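Local structure of antifreeze protein (Marinomonas primoryensis, 3P4G) at residues A[153-167]-A[171-185]. The protein binds to ice as a hyperactive, calcium-dependent antifreeze protein, probably through clathrate-like waters anchored on its surface. Residues are numbered along the deposited sequence; the frame is centred on the assembly and turned at random. Where two conformers were deposited one is given.
Sequences LNAGTGNDNLIIGHD and IVNMGTDNDTVEVGR. With CA (calcium ion), chain K; CA (calcium ion), chain J; CA (calcium ion), chain L; MG (magnesium ion), chain T.
Leu153 donates its N to Ile171 O and receives Asn173 N on its O (2.8 Å), so the short strands 153-154 and 171-173 pair in parallel; Ala155 N continues the pattern to Asn173 O. The methyl of Ala155 meets Met174, whose chain, bent at chi2 and chi3, brings CE to 3.6 Å from Ala155 CB and also against Leu162 CB. In the turn, Gly156 O and Gly158 O join Asp160 OD2, Met174 O, Thr176 O and Asp179 OD1 around one calcium, all at 2.3 to 2.4 Å. Gly158 N and Thr176 OG1 both donate hydrogen bonds to Asp177 OD1, from opposite faces of its carboxylate plane; an alanine in place of Asp177 would probably leave both donors without this acceptor and loosen the link between the turns. Asn159 OD1 takes Asn178 N in its carbonyl plane at 2.8 Å. These are successive coils of the right-handed, calcium-binding beta-helix, stacked in parallel register, and the ions bridge one turn to the next: Asp160 and Asp179 each span two ions, Asp160 OD1 serving the preceding site with Asp141 and Asp179 OD2 the following one with Asp200. Strands 161-164 and 180-183 run 4.8 Å apart with axes at 1°. Leu162, pointing into the interior with CG anti to the backbone N (chi1 173°), meets Val172 of strand 171-173 tip to tip, CD2 to CG1 3.5 Å. At the far bend His166 O accepts Arg185 N from above its carbonyl plane, while the guanidinium of Arg185 lies flat on the imidazole, centres 3.9 Å apart. Asp167 OD2 binds a magnesium ion, and its carboxylate also has Thr186 as a polar partner, while OD1 lies against Arg185 CB.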
loop_
_atom_site.group_PDB
_atom_site.type_symbol
_atom_site.label_atom_id
_atom_site.label_comp_id
_atom_site.label_asym_id
_atom_site.label_seq_id
_atom_site.Cartn_x
_atom_site.Cartn_y
_atom_site.Cartn_z
ATOM N N LEU A 153 -3.335 -3.473 -6.628
ATOM C CA LEU A 153 -3.822 -2.181 -6.171
ATOM C C LEU A 153 -2.811 -1.155 -6.725
ATOM O O LEU A 153 -1.633 -1.117 -6.339
ATOM C CB LEU A 153 -3.936 -2.120 -4.644
ATOM C CG LEU A 153 -4.702 -0.898 -4.104
ATOM C CD1 LEU A 153 -5.140 -1.173 -2.636
ATOM C CD2 LEU A 153 -3.922 0.435 -4.150
ATOM N N ASN A 154 -3.279 -0.334 -7.654
ATOM C CA ASN A 154 -2.457 0.665 -8.291
ATOM C C ASN A 154 -2.922 2.052 -7.864
ATOM O O ASN A 154 -4.035 2.452 -8.218
ATOM C CB ASN A 154 -2.568 0.463 -9.804
ATOM C CG ASN A 154 -1.906 -0.827 -10.246
ATOM O OD1 ASN A 154 -0.807 -1.139 -9.807
ATOM N ND2 ASN A 154 -2.590 -1.598 -11.081
ATOM N N ALA A 155 -2.097 2.764 -7.082
ATOM C CA ALA A 155 -2.480 4.085 -6.573
ATOM C C ALA A 155 -2.284 5.216 -7.621
ATOM O O ALA A 155 -2.897 6.330 -7.515
ATOM C CB ALA A 155 -1.719 4.363 -5.277
ATOM N N GLY A 156 -1.454 4.910 -8.617
ATOM C CA GLY A 156 -1.183 5.771 -9.809
ATOM C C GLY A 156 -0.248 6.926 -9.547
ATOM O O GLY A 156 0.412 7.049 -8.484
ATOM N N THR A 157 -0.235 7.841 -10.490
ATOM C CA THR A 157 0.400 9.094 -10.254
ATOM C C THR A 157 -0.331 9.790 -9.122
ATOM O O THR A 157 -1.447 9.396 -8.699
ATOM C CB THR A 157 0.379 9.982 -11.525
ATOM O OG1 THR A 157 -0.966 10.448 -11.743
ATOM C CG2 THR A 157 0.945 9.213 -12.771
ATOM N N GLY A 158 0.338 10.805 -8.588
ATOM C CA GLY A 158 -0.176 11.536 -7.424
ATOM C C GLY A 158 0.413 11.098 -6.083
ATOM O O GLY A 158 0.903 9.981 -5.914
ATOM N N ASN A 159 0.335 12.002 -5.131
ATOM C CA ASN A 159 0.716 11.731 -3.738
ATOM C C ASN A 159 -0.439 10.966 -3.039
ATOM O O ASN A 159 -1.378 11.584 -2.530
ATOM C CB ASN A 159 0.980 13.044 -3.011
ATOM C CG ASN A 159 2.027 13.893 -3.681
ATOM O OD1 ASN A 159 3.110 13.427 -4.026
ATOM N ND2 ASN A 159 1.748 15.152 -3.791
ATOM N N ASP A 160 -0.373 9.630 -3.085
ATOM C CA ASP A 160 -1.486 8.776 -2.627
ATOM C C ASP A 160 -1.251 8.263 -1.219
ATOM O O ASP A 160 -0.107 8.020 -0.790
ATOM C CB ASP A 160 -1.648 7.572 -3.583
ATOM C CG ASP A 160 -1.807 8.025 -5.075
ATOM O OD1 ASP A 160 -2.801 8.721 -5.424
ATOM O OD2 ASP A 160 -0.948 7.695 -5.917
ATOM N N ASN A 161 -2.354 8.014 -0.530
ATOM C CA ASN A 161 -2.303 7.492 0.825
ATOM C C ASN A 161 -3.116 6.202 0.843
ATOM O O ASN A 161 -4.294 6.201 0.428
ATOM C CB ASN A 161 -2.898 8.477 1.803
ATOM C CG ASN A 161 -2.770 7.969 3.239
ATOM O OD1 ASN A 161 -1.671 7.732 3.694
ATOM N ND2 ASN A 161 -3.894 7.740 3.933
ATOM N N LEU A 162 -2.454 5.111 1.236
ATOM C CA LEU A 162 -3.073 3.778 1.291
ATOM C C LEU A 162 -2.987 3.262 2.732
ATOM O O LEU A 162 -1.881 3.139 3.274
ATOM C CB LEU A 162 -2.364 2.827 0.329
ATOM C CG LEU A 162 -2.812 1.352 0.425
ATOM C CD1 LEU A 162 -4.338 1.216 0.205
ATOM C CD2 LEU A 162 -2.023 0.559 -0.610
ATOM N N ILE A 163 -4.141 2.957 3.344
ATOM C CA ILE A 163 -4.168 2.388 4.686
ATOM C C ILE A 163 -4.936 1.049 4.587
ATOM O O ILE A 163 -6.079 1.030 4.093
ATOM C CB ILE A 163 -4.919 3.262 5.725
ATOM C CG1 ILE A 163 -4.279 4.615 5.948
ATOM C CG2 ILE A 163 -4.947 2.542 7.096
ATOM C CD1 ILE A 163 -4.938 5.404 7.150
ATOM N N ILE A 164 -4.244 -0.044 4.905
ATOM C CA ILE A 164 -4.803 -1.450 4.874
ATOM C C ILE A 164 -4.890 -1.963 6.274
ATOM O O ILE A 164 -3.905 -1.973 7.001
ATOM C CB ILE A 164 -3.844 -2.309 4.093
ATOM C CG1 ILE A 164 -3.800 -1.729 2.706
ATOM C CG2 ILE A 164 -4.252 -3.857 4.136
ATOM C CD1 ILE A 164 -2.546 -2.136 1.902
ATOM N N GLY A 165 -6.064 -2.459 6.655
ATOM C CA GLY A 165 -6.211 -2.984 8.014
ATOM C C GLY A 165 -5.472 -4.288 8.272
ATOM O O GLY A 165 -4.929 -4.504 9.343
ATOM N N HIS A 166 -5.596 -5.203 7.323
ATOM C CA HIS A 166 -5.017 -6.533 7.495
ATOM C C HIS A 166 -3.780 -6.814 6.605
ATOM O O HIS A 166 -2.777 -6.084 6.687
ATOM C CB HIS A 166 -6.117 -7.609 7.375
ATOM C CG HIS A 166 -7.244 -7.446 8.355
ATOM N ND1 HIS A 166 -8.433 -8.144 8.244
ATOM C CD2 HIS A 166 -7.365 -6.677 9.466
ATOM C CE1 HIS A 166 -9.230 -7.816 9.251
ATOM N NE2 HIS A 166 -8.605 -6.930 10.012
ATOM N N ASP A 167 -3.833 -7.830 5.716
ATOM C CA ASP A 167 -2.608 -8.311 5.027
ATOM C C ASP A 167 -2.544 -7.813 3.586
ATOM O O ASP A 167 -3.573 -7.421 2.988
ATOM C CB ASP A 167 -2.624 -9.858 4.908
ATOM C CG ASP A 167 -2.594 -10.559 6.242
ATOM O OD1 ASP A 167 -2.135 -9.992 7.242
ATOM O OD2 ASP A 167 -3.031 -11.722 6.285
ATOM N N ILE A 171 -0.376 -7.401 -5.245
ATOM C CA ILE A 171 0.714 -6.490 -5.578
ATOM C C ILE A 171 0.216 -5.040 -5.491
ATOM O O ILE A 171 -0.671 -4.631 -6.275
ATOM C CB ILE A 171 1.297 -6.788 -7.012
ATOM C CG1 ILE A 171 1.956 -8.175 -7.018
ATOM C CG2 ILE A 171 2.360 -5.769 -7.339
ATOM C CD1 ILE A 171 2.274 -8.749 -8.363
ATOM N N VAL A 172 0.773 -4.289 -4.537
ATOM C CA VAL A 172 0.485 -2.852 -4.357
ATOM C C VAL A 172 1.584 -2.045 -5.067
ATOM O O VAL A 172 2.790 -2.271 -4.835
ATOM C CB VAL A 172 0.472 -2.493 -2.850
ATOM C CG1 VAL A 172 0.423 -0.975 -2.607
ATOM C CG2 VAL A 172 -0.682 -3.167 -2.151
ATOM N N ASN A 173 1.160 -1.151 -5.954
ATOM C CA ASN A 173 2.073 -0.263 -6.644
ATOM C C ASN A 173 1.593 1.160 -6.458
ATOM O O ASN A 173 0.533 1.547 -6.945
ATOM C CB ASN A 173 2.139 -0.524 -8.106
ATOM C CG ASN A 173 3.428 0.037 -8.711
ATOM O OD1 ASN A 173 3.787 1.284 -8.624
ATOM N ND2 ASN A 173 4.218 -0.905 -9.224
ATOM N N MET A 174 2.384 1.924 -5.744
ATOM C CA MET A 174 1.959 3.268 -5.413
ATOM C C MET A 174 2.262 4.270 -6.468
ATOM O O MET A 174 1.752 5.408 -6.405
ATOM C CB MET A 174 2.572 3.679 -4.066
ATOM C CG MET A 174 2.111 2.765 -2.896
ATOM S SD MET A 174 0.308 2.694 -2.658
ATOM C CE MET A 174 -0.083 4.391 -2.118
ATOM N N GLY A 175 3.062 3.881 -7.448
ATOM C CA GLY A 175 3.263 4.722 -8.634
ATOM C C GLY A 175 4.094 5.975 -8.331
ATOM O O GLY A 175 4.763 6.086 -7.272
ATOM N N THR A 176 4.075 6.907 -9.249
ATOM C CA THR A 176 4.915 8.109 -9.119
ATOM C C THR A 176 4.426 8.968 -7.933
ATOM O O THR A 176 3.354 8.701 -7.330
ATOM C CB THR A 176 4.913 8.975 -10.386
ATOM O OG1 THR A 176 3.610 9.557 -10.564
ATOM C CG2 THR A 176 5.351 8.128 -11.682
ATOM N N ASP A 177 5.233 9.980 -7.633
ATOM C CA ASP A 177 4.967 10.960 -6.522
ATOM C C ASP A 177 5.116 10.343 -5.120
ATOM O O ASP A 177 5.580 9.197 -4.971
ATOM C CB ASP A 177 3.623 11.683 -6.793
ATOM C CG ASP A 177 3.613 12.297 -8.172
ATOM O OD1 ASP A 177 2.866 11.799 -9.055
ATOM O OD2 ASP A 177 4.405 13.267 -8.391
ATOM N N ASN A 178 4.752 11.119 -4.108
ATOM C CA ASN A 178 5.198 10.858 -2.721
ATOM C C ASN A 178 4.043 10.200 -1.964
ATOM O O ASN A 178 3.089 10.837 -1.517
ATOM C CB ASN A 178 5.601 12.121 -2.069
ATOM C CG ASN A 178 6.695 12.855 -2.857
ATOM O OD1 ASN A 178 7.588 12.242 -3.481
ATOM N ND2 ASN A 178 6.627 14.182 -2.825
ATOM N N ASP A 179 4.139 8.895 -1.896
ATOM C CA ASP A 179 3.064 8.074 -1.380
ATOM C C ASP A 179 3.330 7.524 0.030
ATOM O O ASP A 179 4.490 7.297 0.410
ATOM C CB ASP A 179 2.893 6.848 -2.268
ATOM C CG ASP A 179 2.675 7.210 -3.745
ATOM O OD1 ASP A 179 1.615 7.784 -4.117
ATOM O OD2 ASP A 179 3.538 6.886 -4.577
ATOM N N THR A 180 2.228 7.247 0.744
ATOM C CA THR A 180 2.256 6.656 2.118
ATOM C C THR A 180 1.472 5.371 2.057
ATOM O O THR A 180 0.376 5.334 1.482
ATOM C CB THR A 180 1.612 7.540 3.149
ATOM O OG1 THR A 180 2.449 8.695 3.292
ATOM C CG2 THR A 180 1.461 6.805 4.500
ATOM N N VAL A 181 2.058 4.330 2.624
ATOM C CA VAL A 181 1.324 3.050 2.824
ATOM C C VAL A 181 1.479 2.678 4.292
ATOM O O VAL A 181 2.578 2.742 4.862
ATOM C CB VAL A 181 1.932 1.915 1.993
ATOM C CG1 VAL A 181 1.166 0.581 2.203
ATOM C CG2 VAL A 181 1.912 2.306 0.482
ATOM N N GLU A 182 0.371 2.252 4.873
ATOM C CA GLU A 182 0.402 1.573 6.184
ATOM C C GLU A 182 -0.339 0.237 6.060
ATOM O O GLU A 182 -1.508 0.188 5.610
ATOM C CB GLU A 182 -0.303 2.449 7.219
ATOM C CG GLU A 182 0.431 3.817 7.468
ATOM C CD GLU A 182 -0.300 4.769 8.398
ATOM O OE1 GLU A 182 -1.498 4.562 8.677
ATOM O OE2 GLU A 182 0.322 5.780 8.819
ATOM N N VAL A 183 0.350 -0.834 6.417
ATOM C CA VAL A 183 -0.237 -2.202 6.405
ATOM C C VAL A 183 -0.404 -2.615 7.837
ATOM O O VAL A 183 0.594 -2.707 8.572
ATOM C CB VAL A 183 0.711 -3.197 5.676
ATOM C CG1 VAL A 183 0.095 -4.609 5.675
ATOM C CG2 VAL A 183 1.020 -2.743 4.204
ATOM N N GLY A 184 -1.640 -2.927 8.261
ATOM C CA GLY A 184 -1.920 -3.190 9.676
ATOM C C GLY A 184 -1.403 -4.539 10.113
ATOM O O GLY A 184 -1.066 -4.740 11.274
ATOM N N ARG A 185 -1.343 -5.491 9.162
ATOM C CA ARG A 185 -0.804 -6.786 9.464
ATOM C C ARG A 185 0.381 -7.142 8.575
ATOM O O ARG A 185 1.350 -6.389 8.575
ATOM C CB ARG A 185 -1.910 -7.857 9.554
ATOM C CG ARG A 185 -2.885 -7.504 10.666
ATOM C CD ARG A 185 -4.034 -8.504 10.842
ATOM N NE ARG A 185 -4.939 -7.936 11.849
ATOM C CZ ARG A 185 -6.116 -8.447 12.202
ATOM N NH1 ARG A 185 -6.552 -9.570 11.652
ATOM N NH2 ARG A 185 -6.855 -7.815 13.117
HETATM CA CA CA K . 1.362 7.709 -6.417
HETATM CA CA CA J . -3.262 8.567 -7.675
HETATM CA CA CA L . 5.810 6.815 -5.141
HETATM MG MG MG T . -2.427 -13.054 7.731
HETATM O O HOH W 1 -0.100 -3.822 -8.865
HETATM O O HOH W 2 -2.144 -11.741 9.172
HETATM O O HOH W 3 -2.743 -14.266 5.764
HETATM O O HOH W 4 -2.374 -14.881 8.757
HETATM O O HOH W 5 -0.218 -13.604 7.172
#